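Iron transport multicopper oxidase FET3 (Saccharomyces cerevisiae, PDB 1ZPU) oxidises iron(II) to iron(III) with oxygen as acceptor, using four copper ions, so that iron can enter the yeast cell through the permease FTR1. Local coordinates at residues V320-D325 with H392-H397; I382-Q387 with W459-H464; H107-Y112 with H468-L473. All blocks are in the same frame, centred on the assembly; numbering follows the deposited sequence.

Interaction 1 (V320-D325 with H392-H397). With CU1 (copper (I) ion), chain B; CU1 (copper (I) ion), chain C; CU1 (copper (I) ion), chain D.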
loop_
_atom_site.group_PDB
_atom_site.type_symbol
_atom_site.label_atom_id
_atom_site.label_comp_id
_atom_site.label_asym_id
_atom_site.label_seq_id
_atom_site.Cartn_x
_atom_site.Cartn_y
_atom_site.Cartn_z
ATOM N N VAL A 320 18.591 0.720 -5.534
ATOM C CA VAL A 320 18.406 1.673 -4.455
ATOM C C VAL A 320 18.741 1.075 -3.095
ATOM O O VAL A 320 18.352 -0.052 -2.782
ATOM C CB VAL A 320 16.974 2.280 -4.448
ATOM C CG1 VAL A 320 16.725 3.072 -5.720
ATOM C CG2 VAL A 320 15.925 1.204 -4.288
ATOM N N ASP A 321 19.480 1.840 -2.295
ATOM C CA ASP A 321 19.760 1.465 -0.908
ATOM C C ASP A 321 18.814 2.225 0.009
ATOM O O ASP A 321 18.582 3.418 -0.184
ATOM C CB ASP A 321 21.220 1.734 -0.535
ATOM C CG ASP A 321 22.201 0.834 -1.296
ATOM O OD1 ASP A 321 21.760 -0.007 -2.115
ATOM O OD2 ASP A 321 23.425 0.968 -1.085
ATOM N N VAL A 322 18.260 1.518 0.989
ATOM C CA VAL A 322 17.311 2.091 1.924
ATOM C C VAL A 322 17.975 2.314 3.278
ATOM O O VAL A 322 18.457 1.373 3.900
ATOM C CB VAL A 322 16.105 1.168 2.120
ATOM C CG1 VAL A 322 15.186 1.715 3.192
ATOM C CG2 VAL A 322 15.356 0.982 0.809
ATOM N N VAL A 323 17.989 3.562 3.730
ATOM C CA VAL A 323 18.531 3.896 5.035
ATOM C C VAL A 323 17.776 5.070 5.666
ATOM O O VAL A 323 17.184 5.892 4.955
ATOM C CB VAL A 323 20.056 4.184 4.956
ATOM C CG1 VAL A 323 20.340 5.550 4.341
ATOM C CG2 VAL A 323 20.692 4.062 6.327
ATOM N N MET A 324 17.778 5.114 7.001
ATOM C CA MET A 324 17.300 6.266 7.752
ATOM C C MET A 324 18.505 7.089 8.187
ATOM O O MET A 324 19.526 6.523 8.594
ATOM C CB MET A 324 16.498 5.801 8.974
ATOM C CG MET A 324 14.980 5.672 8.763
ATOM S SD MET A 324 14.532 4.695 7.314
ATOM C CE MET A 324 12.786 4.444 7.650
ATOM N N ASP A 325 18.399 8.412 8.092
ATOM C CA ASP A 325 19.478 9.301 8.557
ATOM C C ASP A 325 19.011 10.706 8.923
ATOM O O ASP A 325 17.979 11.170 8.442
ATOM C CB ASP A 325 20.590 9.400 7.518
ATOM C CG ASP A 325 21.891 9.862 8.124
ATOM O OD1 ASP A 325 22.733 10.453 7.411
ATOM O OD2 ASP A 325 22.070 9.633 9.337
ATOM N N HIS A 392 10.313 -3.580 5.736
ATOM C CA HIS A 392 9.526 -2.593 5.012
ATOM C C HIS A 392 8.752 -3.261 3.896
ATOM O O HIS A 392 9.316 -4.041 3.110
ATOM C CB HIS A 392 10.414 -1.539 4.388
ATOM C CG HIS A 392 11.398 -0.943 5.333
ATOM N ND1 HIS A 392 11.220 0.295 5.906
ATOM C CD2 HIS A 392 12.574 -1.411 5.806
ATOM C CE1 HIS A 392 12.246 0.565 6.691
ATOM N NE2 HIS A 392 13.084 -0.453 6.644
ATOM N N PRO A 393 7.454 -2.960 3.805
ATOM C CA PRO A 393 6.678 -3.417 2.675
ATOM C C PRO A 393 6.653 -2.344 1.569
ATOM O O PRO A 393 6.013 -1.311 1.712
ATOM C CB PRO A 393 5.301 -3.626 3.289
ATOM C CG PRO A 393 5.246 -2.666 4.447
ATOM C CD PRO A 393 6.634 -2.182 4.743
ATOM N N PHE A 394 7.371 -2.580 0.489
ATOM C CA PHE A 394 7.372 -1.650 -0.616
ATOM C C PHE A 394 6.294 -2.004 -1.605
ATOM O O PHE A 394 6.022 -3.178 -1.855
ATOM C CB PHE A 394 8.738 -1.584 -1.293
ATOM C CG PHE A 394 9.782 -0.941 -0.443
ATOM C CD1 PHE A 394 10.600 -1.707 0.374
ATOM C CD2 PHE A 394 9.919 0.443 -0.418
ATOM C CE1 PHE A 394 11.549 -1.106 1.188
ATOM C CE2 PHE A 394 10.881 1.045 0.398
ATOM C CZ PHE A 394 11.698 0.261 1.193
ATOM N N HIS A 395 5.677 -0.965 -2.155
ATOM C CA HIS A 395 4.576 -1.131 -3.056
ATOM C C HIS A 395 4.826 -0.326 -4.331
ATOM O O HIS A 395 5.421 0.768 -4.285
ATOM C CB HIS A 395 3.271 -0.747 -2.362
ATOM C CG HIS A 395 2.151 -0.447 -3.306
ATOM N ND1 HIS A 395 1.599 -1.401 -4.134
ATOM C CD2 HIS A 395 1.505 0.710 -3.579
ATOM C CE1 HIS A 395 0.654 -0.846 -4.866
ATOM N NE2 HIS A 395 0.576 0.433 -4.548
ATOM N N LEU A 396 4.385 -0.891 -5.461
ATOM C CA LEU A 396 4.582 -0.290 -6.767
ATOM C C LEU A 396 3.258 -0.009 -7.441
ATOM O O LEU A 396 2.472 -0.927 -7.671
ATOM C CB LEU A 396 5.426 -1.208 -7.652
ATOM C CG LEU A 396 5.690 -0.807 -9.115
ATOM C CD1 LEU A 396 6.571 0.450 -9.250
ATOM C CD2 LEU A 396 6.303 -1.991 -9.870
ATOM N N HIS A 397 3.010 1.260 -7.766
ATOM C CA HIS A 397 1.790 1.653 -8.472
ATOM C C HIS A 397 1.847 1.184 -9.925
ATOM O O HIS A 397 2.937 1.039 -10.487
ATOM C CB HIS A 397 1.619 3.161 -8.447
ATOM C CG HIS A 397 1.206 3.709 -7.120
ATOM N ND1 HIS A 397 0.116 4.535 -6.969
ATOM C CD2 HIS A 397 1.745 3.567 -5.885
ATOM C CE1 HIS A 397 0.001 4.877 -5.699
ATOM N NE2 HIS A 397 0.977 4.302 -5.019
HETATM CU CU CU1 B . -1.091 1.541 -4.993
HETATM CU CU CU1 C . 9.454 1.344 5.640
HETATM CU CU CU1 D . 1.282 4.901 -2.991
#
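Met324 and Val322 reach across a cupredoxin β-sandwich to meet His392 and Phe394, on a strand of the facing sheet. With the nearest CA atoms of the pair Val322 and His392 still 9.6 Å apart, side chains alone bridge the gap, a worked case of how two facing sheets pack around a copper ligand. His392 can be followed outward. Its CB leads toward the opposite strand, and CG stands anti to the carbonyl carbon (chi1 -50°), a setting that, with chi2, brings ND1 to the type 1 copper, which it binds at 2.1 Å. On the next ring atom, CE1 of His392 meets the methyl CE of Met324 at 4.0 Å, the methyl lying near the ring plane, at its edge. NE2, beyond, is hydrogen-bonded to OD2 of Asp388, so the imidazole is held at both nitrogens and its rotation is fixed. Two residues on, Phe394 also sends its CB toward the facing strand. Farther along, His395 binds the type 2 copper, and His397, just past the strand end, a type 3 copper through NE2. On the strand of Met324, CG2 of Val322 touches CZ of Phe394 at 3.7 Å, approaching obliquely to the ring.

Interaction 2 (I382-Q387 with W459-H464); sequences IVLNNQ and WFFHCH. With CU1 (copper (I) ion), chain D; CU1 (copper (I) ion), chain E; CU1 (copper (I) ion), chain C.
ND1 of His462 gives its hydrogen to the carbonyl O of Cys463 in a nearly straight bond of 2.6 Å (169°), the donor lying above the carbonyl plane while the oxygen stays in the plane of the imidazole. NE2 of the same ring binds a type 3 copper, so His462 is gripped at both nitrogens, and its CB points away from segment 382-387. The alternation of a β-strand then turns the preceding Phe461 inward, to Ile382 and Leu384. With CG anti to the backbone N (chi1 179°), its ring extends between the sheets. CD1 of Ile382 sits over one face in a CH-π contact, 4.2 Å from the ring centroid of Phe461, whereas CD1 of Leu384 comes in at the edge, 3.9 Å from Phe461 CE2. Reducing Phe461 to an alanine would probably open a gap between the sheets and leave CD1 of Ile382 and CD1 of Leu384 without the ring they pack on. In the third cupredoxin domain, strand 379-386 runs between strands 316-326 and 446-452 of one sheet, and strand 457-463 lies between 392-396 and 474-479 of the other.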
loop_
_atom_site.group_PDB
_atom_site.type_symbol
_atom_site.label_atom_id
_atom_site.label_comp_id
_atom_site.label_asym_id
_atom_site.label_seq_id
_atom_site.Cartn_x
_atom_site.Cartn_y
_atom_site.Cartn_z
ATOM N N ILE A 382 14.102 -3.598 -10.384
ATOM C CA ILE A 382 14.388 -2.804 -9.195
ATOM C C ILE A 382 15.163 -3.663 -8.204
ATOM O O ILE A 382 14.704 -4.712 -7.773
ATOM C CB ILE A 382 13.101 -2.229 -8.546
ATOM C CG1 ILE A 382 12.516 -1.133 -9.428
ATOM C CG2 ILE A 382 13.391 -1.635 -7.184
ATOM C CD1 ILE A 382 11.075 -0.789 -9.111
ATOM N N VAL A 383 16.357 -3.214 -7.870
ATOM C CA VAL A 383 17.164 -3.854 -6.847
ATOM C C VAL A 383 17.093 -2.987 -5.598
ATOM O O VAL A 383 17.488 -1.821 -5.611
ATOM C CB VAL A 383 18.647 -4.021 -7.286
ATOM C CG1 VAL A 383 19.459 -4.700 -6.189
ATOM C CG2 VAL A 383 18.744 -4.809 -8.588
ATOM N N LEU A 384 16.579 -3.561 -4.520
ATOM C CA LEU A 384 16.438 -2.830 -3.288
ATOM C C LEU A 384 17.301 -3.465 -2.206
ATOM O O LEU A 384 17.133 -4.640 -1.880
ATOM C CB LEU A 384 14.962 -2.762 -2.886
ATOM C CG LEU A 384 14.584 -1.898 -1.678
ATOM C CD1 LEU A 384 13.308 -1.153 -1.949
ATOM C CD2 LEU A 384 14.452 -2.718 -0.423
ATOM N N ASN A 385 18.230 -2.675 -1.672
ATOM C CA ASN A 385 19.132 -3.100 -0.604
ATOM C C ASN A 385 18.819 -2.398 0.729
ATOM O O ASN A 385 19.116 -1.212 0.900
ATOM C CB ASN A 385 20.582 -2.818 -1.000
ATOM C CG ASN A 385 20.973 -3.480 -2.299
ATOM O OD1 ASN A 385 20.781 -4.682 -2.477
ATOM N ND2 ASN A 385 21.535 -2.702 -3.214
ATOM N N ASN A 386 18.222 -3.131 1.669
ATOM C CA ASN A 386 17.921 -2.588 2.993
ATOM C C ASN A 386 19.160 -2.433 3.857
ATOM O O ASN A 386 19.794 -3.415 4.243
ATOM C CB ASN A 386 16.895 -3.445 3.737
ATOM C CG ASN A 386 16.314 -2.735 4.954
ATOM O OD1 ASN A 386 16.388 -1.514 5.064
ATOM N ND2 ASN A 386 15.737 -3.500 5.875
ATOM N N GLN A 387 19.500 -1.187 4.157
ATOM C CA GLN A 387 20.627 -0.877 5.028
ATOM C C GLN A 387 20.112 -0.602 6.442
ATOM O O GLN A 387 20.889 -0.358 7.368
ATOM C CB GLN A 387 21.350 0.355 4.506
ATOM C CG GLN A 387 22.844 0.209 4.406
ATOM C CD GLN A 387 23.269 -0.385 3.085
ATOM O OE1 GLN A 387 22.567 -0.262 2.082
ATOM N NE2 GLN A 387 24.425 -1.043 3.078
ATOM N N TRP A 459 4.253 6.488 -11.878
ATOM C CA TRP A 459 4.024 5.501 -10.828
ATOM C C TRP A 459 4.938 5.653 -9.610
ATOM O O TRP A 459 6.155 5.694 -9.747
ATOM C CB TRP A 459 4.156 4.084 -11.387
ATOM C CG TRP A 459 3.387 3.800 -12.648
ATOM C CD1 TRP A 459 3.911 3.409 -13.838
ATOM C CD2 TRP A 459 1.969 3.878 -12.847
ATOM N NE1 TRP A 459 2.921 3.237 -14.762
ATOM C CE2 TRP A 459 1.717 3.514 -14.180
ATOM C CE3 TRP A 459 0.889 4.230 -12.032
ATOM C CZ2 TRP A 459 0.431 3.485 -14.718
ATOM C CZ3 TRP A 459 -0.391 4.192 -12.566
ATOM C CH2 TRP A 459 -0.607 3.824 -13.892
ATOM N N PHE A 460 4.330 5.697 -8.424
ATOM C CA PHE A 460 5.042 5.849 -7.164
ATOM C C PHE A 460 5.586 4.497 -6.721
ATOM O O PHE A 460 4.870 3.495 -6.733
ATOM C CB PHE A 460 4.091 6.430 -6.100
ATOM C CG PHE A 460 4.746 7.348 -5.094
ATOM C CD1 PHE A 460 6.088 7.706 -5.195
ATOM C CD2 PHE A 460 3.995 7.891 -4.052
ATOM C CE1 PHE A 460 6.676 8.573 -4.250
ATOM C CE2 PHE A 460 4.575 8.775 -3.107
ATOM C CZ PHE A 460 5.911 9.105 -3.207
ATOM N N PHE A 461 6.863 4.465 -6.361
ATOM C CA PHE A 461 7.437 3.288 -5.715
ATOM C C PHE A 461 7.930 3.664 -4.323
ATOM O O PHE A 461 8.887 4.432 -4.194
ATOM C CB PHE A 461 8.573 2.684 -6.535
ATOM C CG PHE A 461 9.201 1.493 -5.888
ATOM C CD1 PHE A 461 8.571 0.257 -5.924
ATOM C CD2 PHE A 461 10.416 1.612 -5.216
ATOM C CE1 PHE A 461 9.146 -0.846 -5.318
ATOM C CE2 PHE A 461 10.998 0.508 -4.594
ATOM C CZ PHE A 461 10.356 -0.725 -4.652
ATOM N N HIS A 462 7.281 3.127 -3.293
ATOM C CA HIS A 462 7.553 3.555 -1.928
ATOM C C HIS A 462 7.244 2.502 -0.895
ATOM O O HIS A 462 6.557 1.516 -1.175
ATOM C CB HIS A 462 6.719 4.785 -1.592
ATOM C CG HIS A 462 5.249 4.517 -1.565
ATOM N ND1 HIS A 462 4.581 4.145 -0.418
ATOM C CD2 HIS A 462 4.320 4.558 -2.547
ATOM C CE1 HIS A 462 3.303 3.959 -0.698
ATOM N NE2 HIS A 462 3.118 4.199 -1.983
ATOM N N CYS A 463 7.725 2.750 0.316
ATOM C CA CYS A 463 7.323 1.987 1.477
ATOM C C CYS A 463 5.908 2.383 1.892
ATOM O O CYS A 463 5.559 3.566 1.959
ATOM C CB CYS A 463 8.297 2.231 2.615
ATOM S SG CYS A 463 7.939 1.249 4.058
ATOM N N HIS A 464 5.086 1.387 2.169
ATOM C CA HIS A 464 3.698 1.624 2.514
ATOM C C HIS A 464 3.473 1.865 4.012
ATOM O O HIS A 464 2.337 2.000 4.454
ATOM C CB HIS A 464 2.826 0.489 2.010
ATOM C CG HIS A 464 1.474 0.941 1.573
ATOM N ND1 HIS A 464 0.502 1.348 2.463
ATOM C CD2 HIS A 464 0.937 1.080 0.337
ATOM C CE1 HIS A 464 -0.579 1.710 1.791
ATOM N NE2 HIS A 464 -0.344 1.550 0.499
HETATM CU CU CU1 D . 1.282 4.901 -2.991
HETATM CU CU CU1 E . -1.977 1.494 -1.017
HETATM CU CU CU1 C . 9.454 1.344 5.640
#

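Interaction 3 (H107-Y112 with H468-L473). With CU1 (copper (I) ion), chain C; CU1 (copper (I) ion), chain D.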
loop_
_atom_site.group_PDB
_atom_site.type_symbol
_atom_site.label_atom_id
_atom_site.label_comp_id
_atom_site.label_asym_id
_atom_site.label_seq_id
_atom_site.Cartn_x
_atom_site.Cartn_y
_atom_site.Cartn_z
ATOM N N HIS A 107 -4.318 9.189 -0.017
ATOM C CA HIS A 107 -2.870 9.207 -0.220
ATOM C C HIS A 107 -2.230 10.521 0.259
ATOM O O HIS A 107 -1.106 10.841 -0.134
ATOM C CB HIS A 107 -2.520 8.927 -1.686
ATOM C CG HIS A 107 -1.311 8.060 -1.858
ATOM N ND1 HIS A 107 -0.027 8.544 -1.739
ATOM C CD2 HIS A 107 -1.193 6.739 -2.129
ATOM C CE1 HIS A 107 0.830 7.557 -1.932
ATOM N NE2 HIS A 107 0.148 6.449 -2.163
ATOM N N THR A 108 -2.941 11.276 1.104
ATOM C CA THR A 108 -2.374 12.480 1.677
ATOM C C THR A 108 -1.488 12.088 2.865
ATOM O O THR A 108 -0.820 11.061 2.786
ATOM C CB THR A 108 -3.442 13.560 1.931
ATOM O OG1 THR A 108 -4.080 13.859 0.683
ATOM C CG2 THR A 108 -2.817 14.844 2.441
ATOM N N ASP A 109 -1.439 12.887 3.933
ATOM C CA ASP A 109 -0.389 12.760 4.966
ATOM C C ASP A 109 -0.476 11.394 5.673
ATOM O O ASP A 109 0.059 10.392 5.181
ATOM C CB ASP A 109 -0.484 13.929 5.962
ATOM C CG ASP A 109 0.055 15.293 5.373
ATOM O OD1 ASP A 109 1.311 15.486 5.359
ATOM O OD2 ASP A 109 -0.770 16.185 4.980
ATOM N N GLY A 110 -1.162 11.335 6.811
ATOM C CA GLY A 110 -1.375 10.057 7.480
ATOM C C GLY A 110 -2.846 9.741 7.430
ATOM O O GLY A 110 -3.306 8.718 7.963
ATOM N N GLN A 111 -3.573 10.650 6.793
ATOM C CA GLN A 111 -5.004 10.565 6.589
ATOM C C GLN A 111 -5.605 9.138 6.663
ATOM O O GLN A 111 -6.491 8.902 7.472
ATOM C CB GLN A 111 -5.318 11.255 5.266
ATOM C CG GLN A 111 -6.676 11.852 5.150
ATOM C CD GLN A 111 -6.625 13.228 4.509
ATOM O OE1 GLN A 111 -7.037 13.416 3.363
ATOM N NE2 GLN A 111 -6.100 14.197 5.249
ATOM N N TYR A 112 -5.149 8.171 5.872
ATOM C CA TYR A 112 -5.865 6.876 5.916
ATOM C C TYR A 112 -5.847 6.127 7.260
ATOM O O TYR A 112 -6.813 5.439 7.584
ATOM C CB TYR A 112 -5.608 5.947 4.720
ATOM C CG TYR A 112 -4.449 4.976 4.794
ATOM C CD1 TYR A 112 -4.548 3.756 5.479
ATOM C CD2 TYR A 112 -3.269 5.244 4.108
ATOM C CE1 TYR A 112 -3.477 2.854 5.502
ATOM C CE2 TYR A 112 -2.210 4.371 4.121
ATOM C CZ TYR A 112 -2.309 3.182 4.808
ATOM O OH TYR A 112 -1.202 2.359 4.783
ATOM N N HIS A 468 7.117 6.046 7.234
ATOM C CA HIS A 468 8.293 6.042 6.394
ATOM C C HIS A 468 8.077 6.836 5.099
ATOM O O HIS A 468 9.013 7.465 4.569
ATOM C CB HIS A 468 8.760 4.612 6.126
ATOM C CG HIS A 468 9.123 3.854 7.370
ATOM N ND1 HIS A 468 9.340 2.490 7.377
ATOM C CD2 HIS A 468 9.288 4.263 8.649
ATOM C CE1 HIS A 468 9.631 2.098 8.601
ATOM N NE2 HIS A 468 9.602 3.153 9.392
ATOM N N LEU A 469 6.843 6.808 4.597
ATOM C CA LEU A 469 6.471 7.630 3.459
ATOM C C LEU A 469 6.538 9.113 3.838
ATOM O O LEU A 469 6.969 9.941 3.039
ATOM C CB LEU A 469 5.086 7.252 2.974
ATOM C CG LEU A 469 4.547 7.940 1.721
ATOM C CD1 LEU A 469 5.419 7.680 0.470
ATOM C CD2 LEU A 469 3.092 7.502 1.517
ATOM N N LEU A 470 6.134 9.437 5.065
ATOM C CA LEU A 470 6.290 10.792 5.607
ATOM C C LEU A 470 7.743 11.193 5.715
ATOM O O LEU A 470 8.076 12.371 5.525
ATOM C CB LEU A 470 5.621 10.932 6.974
ATOM C CG LEU A 470 4.143 11.292 6.894
ATOM C CD1 LEU A 470 3.412 10.864 8.159
ATOM C CD2 LEU A 470 3.962 12.790 6.624
ATOM N N GLN A 471 8.600 10.214 6.016
ATOM C CA GLN A 471 10.043 10.415 6.056
ATOM C C GLN A 471 10.659 10.508 4.658
ATOM O O GLN A 471 11.861 10.722 4.520
ATOM C CB GLN A 471 10.687 9.290 6.844
ATOM C CG GLN A 471 10.517 9.384 8.338
ATOM C CD GLN A 471 11.236 8.255 9.042
ATOM O OE1 GLN A 471 10.674 7.168 9.234
ATOM N NE2 GLN A 471 12.496 8.490 9.414
ATOM N N GLY A 472 9.831 10.331 3.628
ATOM C CA GLY A 472 10.253 10.433 2.225
ATOM C C GLY A 472 10.819 9.196 1.525
ATOM O O GLY A 472 11.606 9.340 0.590
ATOM N N LEU A 473 10.411 7.990 1.942
ATOM C CA LEU A 473 10.918 6.752 1.351
ATOM C C LEU A 473 10.143 6.436 0.092
ATOM O O LEU A 473 9.329 5.512 0.080
ATOM C CB LEU A 473 10.764 5.575 2.313
ATOM C CG LEU A 473 11.970 4.646 2.526
ATOM C CD1 LEU A 473 11.559 3.310 3.128
ATOM C CD2 LEU A 473 12.834 4.438 1.281
HETATM CU CU CU1 C . 9.454 1.344 5.640
HETATM CU CU CU1 D . 1.282 4.901 -2.991
#
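Leu469 and Leu470, neighbours in the last turn of helix 466-470, supply the van der Waals contacts to the loop holding His107 and Asp109. CD2 of Leu469 lies 4.1 Å from CE1 of His107, and the two side chains cross at about a right angle. Leu469 CG is anti to its own nitrogen (chi1 -176°), which carries the methyls outward to that ring. CD2 of Leu470 brushes OD1 of Asp109 at 4.0 Å, a light touch at the edge of the contact, close to a glycan sugar that also touches Asp109.

Metal bonds come next, one from each segment but to different sites. NE2 of His107 binds a type 3 copper at 2.1 Å, completing a set with His397 and His462. ND1 of His468 binds the type 1 copper at 2.1 Å, and its NE2 is hydrogen-bonded to OE2 of Glu164. CD1 of Leu473, a methyl that cannot coordinate, lies 3.8 Å from the type 1 copper, consistent with a site of one cysteine and two histidines without an axial methionine.

Backbone bonds end the helix. Gly472, at positive phi (87°), sends its N to Leu469 O at 2.9 Å, while Leu473 N reaches His468 O at 3.0 Å: a Schellman motif, in which a side chain at Gly472 would collide with the carbonyl O of the residue before, a reason for glycine there.

Bringing a histidine loop of the first cupredoxin domain against the helix after the His-Cys-His sequence of the third is characteristic of multicopper oxidases, whose trinuclear copper cluster lies between these two domains.

In the fold
From the N terminus, the chain first lays down the loop 107-112 in the first cupredoxin domain, and interaction 3 closes on it only at 468-473, after 355 intervening residues. Interactions 1 and 2, which close loops of 66 and 71 residues, are both nested inside that long loop, and they cross each other: 320-325, 382-387, 392-397 and 459-464 follow in alternation. Strands 316-326 and 379-386 are neighbours in one sheet, 392-396 and 457-463 in the other, so interactions 1 and 2 join the same two sheets of the third domain. Interaction 3 ties that sandwich to the first domain. Each interaction contributes a ligand to the type 1 copper and one to the same type 3 copper.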